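Local structure of autoinducer 2 sensor kinase/phosphatase LuxQ (Vibrio cholerae, 3C38) at residues 160-172 and 180-192. The protein senses the LuxP-bound quorum signal AI-2 through this periplasmic domain, switching the full-length receptor from histidine kinase to phosphatase activity. Numbering follows the deposited sequence.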
loop_
_atom_site.group_PDB
_atom_site.type_symbol
_atom_site.label_atom_id
_atom_site.label_comp_id
_atom_site.label_asym_id
_atom_site.label_seq_id
_atom_site.Cartn_x
_atom_site.Cartn_y
_atom_site.Cartn_z
ATOM N N VAL A 160 2.003 -1.424 -3.037
ATOM C CA VAL A 160 3.367 -1.931 -2.931
ATOM C C VAL A 160 4.257 -0.807 -2.420
ATOM O O VAL A 160 4.338 0.261 -3.033
ATOM C CB VAL A 160 3.911 -2.415 -4.294
ATOM C CG1 VAL A 160 5.387 -2.830 -4.139
ATOM C CG2 VAL A 160 3.075 -3.580 -4.808
ATOM N N LEU A 161 4.923 -1.051 -1.295
ATOM C CA LEU A 161 5.791 -0.048 -0.690
ATOM C C LEU A 161 7.148 0.119 -1.381
ATOM O O LEU A 161 7.642 1.240 -1.513
ATOM C CB LEU A 161 5.993 -0.369 0.793
ATOM C CG LEU A 161 4.667 -0.430 1.562
ATOM C CD1 LEU A 161 4.922 -0.780 3.009
ATOM C CD2 LEU A 161 3.936 0.916 1.468
ATOM N N ASN A 162 7.744 -0.986 -1.819
ATOM C CA ASN A 162 9.043 -0.932 -2.489
ATOM C C ASN A 162 8.979 0.026 -3.665
ATOM O O ASN A 162 8.098 -0.090 -4.519
ATOM C CB ASN A 162 9.450 -2.325 -3.004
ATOM C CG ASN A 162 9.528 -3.353 -1.884
ATOM O OD1 ASN A 162 8.559 -3.560 -1.140
ATOM N ND2 ASN A 162 10.685 -3.988 -1.745
ATOM N N ASP A 163 9.912 0.968 -3.695
ATOM C CA ASP A 163 9.993 1.941 -4.774
ATOM C C ASP A 163 8.739 2.769 -5.013
ATOM O O ASP A 163 8.596 3.377 -6.077
ATOM C CB ASP A 163 10.369 1.232 -6.073
ATOM C CG ASP A 163 11.738 0.598 -6.005
ATOM O OD1 ASP A 163 11.893 -0.496 -6.569
ATOM O OD2 ASP A 163 12.652 1.197 -5.390
ATOM N N ASN A 164 7.833 2.809 -4.044
ATOM C CA ASN A 164 6.627 3.605 -4.233
ATOM C C ASN A 164 6.962 5.071 -3.923
ATOM O O ASN A 164 6.687 5.578 -2.825
ATOM C CB ASN A 164 5.499 3.138 -3.323
ATOM C CG ASN A 164 4.173 3.691 -3.757
ATOM O OD1 ASN A 164 4.092 4.848 -4.171
ATOM N ND2 ASN A 164 3.120 2.875 -3.679
ATOM N N PHE A 165 7.548 5.748 -4.907
ATOM C CA PHE A 165 7.955 7.135 -4.738
ATOM C C PHE A 165 6.787 8.066 -4.485
ATOM O O PHE A 165 6.865 8.944 -3.634
ATOM C CB PHE A 165 8.734 7.618 -5.971
ATOM C CG PHE A 165 9.294 9.008 -5.822
ATOM C CD1 PHE A 165 10.472 9.226 -5.104
ATOM C CD2 PHE A 165 8.610 10.108 -6.345
ATOM C CE1 PHE A 165 10.962 10.521 -4.903
ATOM C CE2 PHE A 165 9.090 11.411 -6.149
ATOM C CZ PHE A 165 10.271 11.617 -5.424
ATOM N N ALA A 166 5.701 7.869 -5.221
ATOM C CA ALA A 166 4.525 8.723 -5.084
ATOM C C ALA A 166 3.982 8.740 -3.662
ATOM O O ALA A 166 3.627 9.796 -3.136
ATOM C CB ALA A 166 3.424 8.277 -6.074
ATOM N N LEU A 167 3.912 7.573 -3.039
ATOM C CA LEU A 167 3.411 7.494 -1.674
ATOM C C LEU A 167 4.271 8.294 -0.690
ATOM O O LEU A 167 3.761 9.100 0.094
ATOM C CB LEU A 167 3.362 6.038 -1.209
ATOM C CG LEU A 167 3.061 5.916 0.289
ATOM C CD1 LEU A 167 1.649 6.414 0.535
ATOM C CD2 LEU A 167 3.209 4.488 0.763
ATOM N N LEU A 168 5.578 8.061 -0.740
ATOM C CA LEU A 168 6.520 8.715 0.161
ATOM C C LEU A 168 6.629 10.219 -0.062
ATOM O O LEU A 168 6.723 10.987 0.890
ATOM C CB LEU A 168 7.907 8.103 -0.006
ATOM C CG LEU A 168 8.679 7.737 1.256
ATOM C CD1 LEU A 168 10.184 7.913 0.999
ATOM C CD2 LEU A 168 8.207 8.589 2.420
ATOM N N GLU A 169 6.657 10.621 -1.326
ATOM C CA GLU A 169 6.763 12.028 -1.693
ATOM C C GLU A 169 5.520 12.778 -1.221
ATOM O O GLU A 169 5.595 13.917 -0.761
ATOM C CB GLU A 169 6.925 12.158 -3.214
ATOM C CG GLU A 169 6.694 13.566 -3.750
ATOM C CD GLU A 169 7.714 14.563 -3.232
ATOM O OE1 GLU A 169 7.468 15.779 -3.393
ATOM O OE2 GLU A 169 8.753 14.132 -2.672
ATOM N N ASN A 170 4.374 12.126 -1.338
ATOM C CA ASN A 170 3.115 12.711 -0.908
ATOM C C ASN A 170 3.152 12.967 0.606
ATOM O O ASN A 170 2.588 13.951 1.097
ATOM C CB ASN A 170 1.987 11.760 -1.273
ATOM C CG ASN A 170 0.694 12.116 -0.601
ATOM O OD1 ASN A 170 -0.011 13.043 -1.027
ATOM N ND2 ASN A 170 0.367 11.391 0.471
ATOM N N ILE A 171 3.830 12.094 1.352
ATOM C CA ILE A 171 3.945 12.271 2.797
ATOM C C ILE A 171 4.988 13.354 3.098
ATOM O O ILE A 171 4.821 14.157 4.024
ATOM C CB ILE A 171 4.366 10.963 3.492
ATOM C CG1 ILE A 171 3.257 9.922 3.358
ATOM C CG2 ILE A 171 4.672 11.215 4.974
ATOM C CD1 ILE A 171 3.611 8.597 4.000
ATOM N N ARG A 172 6.054 13.383 2.300
ATOM C CA ARG A 172 7.113 14.363 2.477
ATOM C C ARG A 172 6.544 15.762 2.294
ATOM O O ARG A 172 6.748 16.638 3.136
ATOM C CB ARG A 172 8.240 14.161 1.456
ATOM C CG ARG A 172 9.411 15.142 1.641
ATOM C CD ARG A 172 10.222 15.359 0.361
ATOM N NE ARG A 172 9.444 16.039 -0.680
ATOM C CZ ARG A 172 8.915 17.261 -0.555
ATOM N NH1 ARG A 172 9.075 17.963 0.568
ATOM N NH2 ARG A 172 8.209 17.784 -1.551
ATOM N N LEU A 180 12.582 12.162 3.124
ATOM C CA LEU A 180 12.113 11.004 3.868
ATOM C C LEU A 180 12.692 9.724 3.278
ATOM O O LEU A 180 13.027 9.650 2.093
ATOM C CB LEU A 180 10.583 10.906 3.841
ATOM C CG LEU A 180 9.716 12.007 4.450
ATOM C CD1 LEU A 180 8.256 11.653 4.154
ATOM C CD2 LEU A 180 9.949 12.138 5.960
ATOM N N VAL A 181 12.805 8.713 4.128
ATOM C CA VAL A 181 13.291 7.405 3.718
ATOM C C VAL A 181 12.409 6.364 4.400
ATOM O O VAL A 181 12.311 6.334 5.633
ATOM C CB VAL A 181 14.744 7.147 4.175
ATOM C CG1 VAL A 181 15.161 5.755 3.721
ATOM C CG2 VAL A 181 15.687 8.218 3.620
ATOM N N LEU A 182 11.751 5.528 3.609
ATOM C CA LEU A 182 10.911 4.487 4.172
ATOM C C LEU A 182 11.772 3.238 4.171
ATOM O O LEU A 182 12.287 2.823 3.133
ATOM C CB LEU A 182 9.646 4.271 3.332
ATOM C CG LEU A 182 8.732 3.115 3.775
ATOM C CD1 LEU A 182 8.299 3.326 5.220
ATOM C CD2 LEU A 182 7.511 3.035 2.866
ATOM N N ALA A 183 11.938 2.642 5.343
ATOM C CA ALA A 183 12.775 1.460 5.437
ATOM C C ALA A 183 12.238 0.389 6.368
ATOM O O ALA A 183 11.332 0.630 7.163
ATOM C CB ALA A 183 14.176 1.865 5.885
ATOM N N VAL A 184 12.829 -0.794 6.238
ATOM C CA VAL A 184 12.515 -1.951 7.062
ATOM C C VAL A 184 13.852 -2.325 7.685
ATOM O O VAL A 184 14.722 -2.876 7.012
ATOM C CB VAL A 184 12.006 -3.150 6.217
ATOM C CG1 VAL A 184 11.817 -4.367 7.113
ATOM C CG2 VAL A 184 10.697 -2.796 5.522
ATOM N N ASP A 185 14.021 -2.003 8.960
ATOM C CA ASP A 185 15.261 -2.292 9.676
ATOM C C ASP A 185 16.377 -1.380 9.154
ATOM O O ASP A 185 16.457 -0.201 9.504
ATOM C CB ASP A 185 15.636 -3.769 9.490
ATOM C CG ASP A 185 16.877 -4.171 10.277
ATOM O OD1 ASP A 185 17.312 -3.409 11.169
ATOM O OD2 ASP A 185 17.414 -5.268 10.008
ATOM N N THR A 186 17.234 -1.918 8.302
ATOM C CA THR A 186 18.323 -1.121 7.764
ATOM C C THR A 186 18.196 -1.019 6.251
ATOM O O THR A 186 18.926 -0.270 5.603
ATOM C CB THR A 186 19.682 -1.743 8.172
ATOM O OG1 THR A 186 20.330 -0.860 9.095
ATOM C CG2 THR A 186 20.586 -2.010 6.957
ATOM N N THR A 187 17.237 -1.758 5.704
ATOM C CA THR A 187 17.005 -1.781 4.273
ATOM C C THR A 187 15.943 -0.782 3.821
ATOM O O THR A 187 14.791 -0.826 4.257
ATOM C CB THR A 187 16.593 -3.179 3.833
ATOM O OG1 THR A 187 17.555 -4.120 4.321
ATOM C CG2 THR A 187 16.529 -3.263 2.320
ATOM N N PRO A 188 16.326 0.136 2.933
ATOM C CA PRO A 188 15.398 1.148 2.425
ATOM C C PRO A 188 14.418 0.581 1.396
ATOM O O PRO A 188 14.811 -0.186 0.516
ATOM C CB PRO A 188 16.327 2.187 1.789
ATOM C CG PRO A 188 17.653 1.934 2.445
ATOM C CD PRO A 188 17.704 0.449 2.527
ATOM N N LEU A 189 13.147 0.960 1.514
ATOM C CA LEU A 189 12.142 0.537 0.546
ATOM C C LEU A 189 12.058 1.614 -0.535
ATOM O O LEU A 189 12.092 1.329 -1.725
ATOM C CB LEU A 189 10.784 0.356 1.220
ATOM C CG LEU A 189 10.732 -0.813 2.197
ATOM C CD1 LEU A 189 9.294 -1.017 2.675
ATOM C CD2 LEU A 189 11.248 -2.081 1.497
ATOM N N VAL A 190 11.966 2.865 -0.112
ATOM C CA VAL A 190 11.904 3.973 -1.059
ATOM C C VAL A 190 12.427 5.215 -0.348
ATOM O O VAL A 190 12.352 5.310 0.880
ATOM C CB VAL A 190 10.454 4.207 -1.597
ATOM C CG1 VAL A 190 9.524 4.626 -0.478
ATOM C CG2 VAL A 190 10.478 5.255 -2.706
ATOM N N SER A 191 12.968 6.148 -1.126
ATOM C CA SER A 191 13.554 7.377 -0.600
ATOM C C SER A 191 13.243 8.567 -1.493
ATOM O O SER A 191 13.042 8.407 -2.704
ATOM C CB SER A 191 15.073 7.203 -0.511
ATOM O OG SER A 191 15.750 8.439 -0.386
ATOM N N THR A 192 13.205 9.756 -0.898
ATOM C CA THR A 192 12.944 10.969 -1.658
ATOM C C THR A 192 14.242 11.728 -1.960
ATOM O O THR A 192 14.207 12.757 -2.640
ATOM C CB THR A 192 12.024 11.940 -0.891
ATOM O OG1 THR A 192 12.655 12.315 0.336
ATOM C CG2 THR A 192 10.675 11.308 -0.611
#
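Leu-168 packs from helix 165-174 onto the antiparallel hairpin 180-192, next to the classic beta bulge where the N-H groups of Leu-189 and Val-190 both point to Leu-182 O. In this periplasmic Cache-clan domain, the segment 160-172 leads from the five-strand sheet to the helix, and the hairpin forms one edge of the four-strand antiparallel sheet. From Leu-168, CB lies 3.9 Å from Val-190 CG1, and CG rests on the same methyl while facing Leu-182 CB. There the chain forks: CD1 lies over the hairpin backbone, 3.4 Å from Val-190 O, with Leu-180 O and Thr-192 CG2 also close, whereas CD2 meets Leu-180 CD1 at 3.5 Å. Leu-180 CD1 in turn tucks against Arg-172 CB and touches Ile-171 CG2, the latter side chain crossing nearly at right angles. Arg-172 pairs NE with Glu-169 OE2 and NH2 with OE1 in a salt bridge, and its CD lies by Thr-192 OG1. With CG anti to the backbone N (chi1 -175°), Phe-165 sets its CD1 edge 3.6 Å from Ser-191 O, near the ring plane. N-cap Asn-164 accepts from Leu-167 N with OD1. Beside it, Asp-163 N donates a nearly straight 3.0 Å bond to Leu-189 O, approaching from above the carbonyl plane.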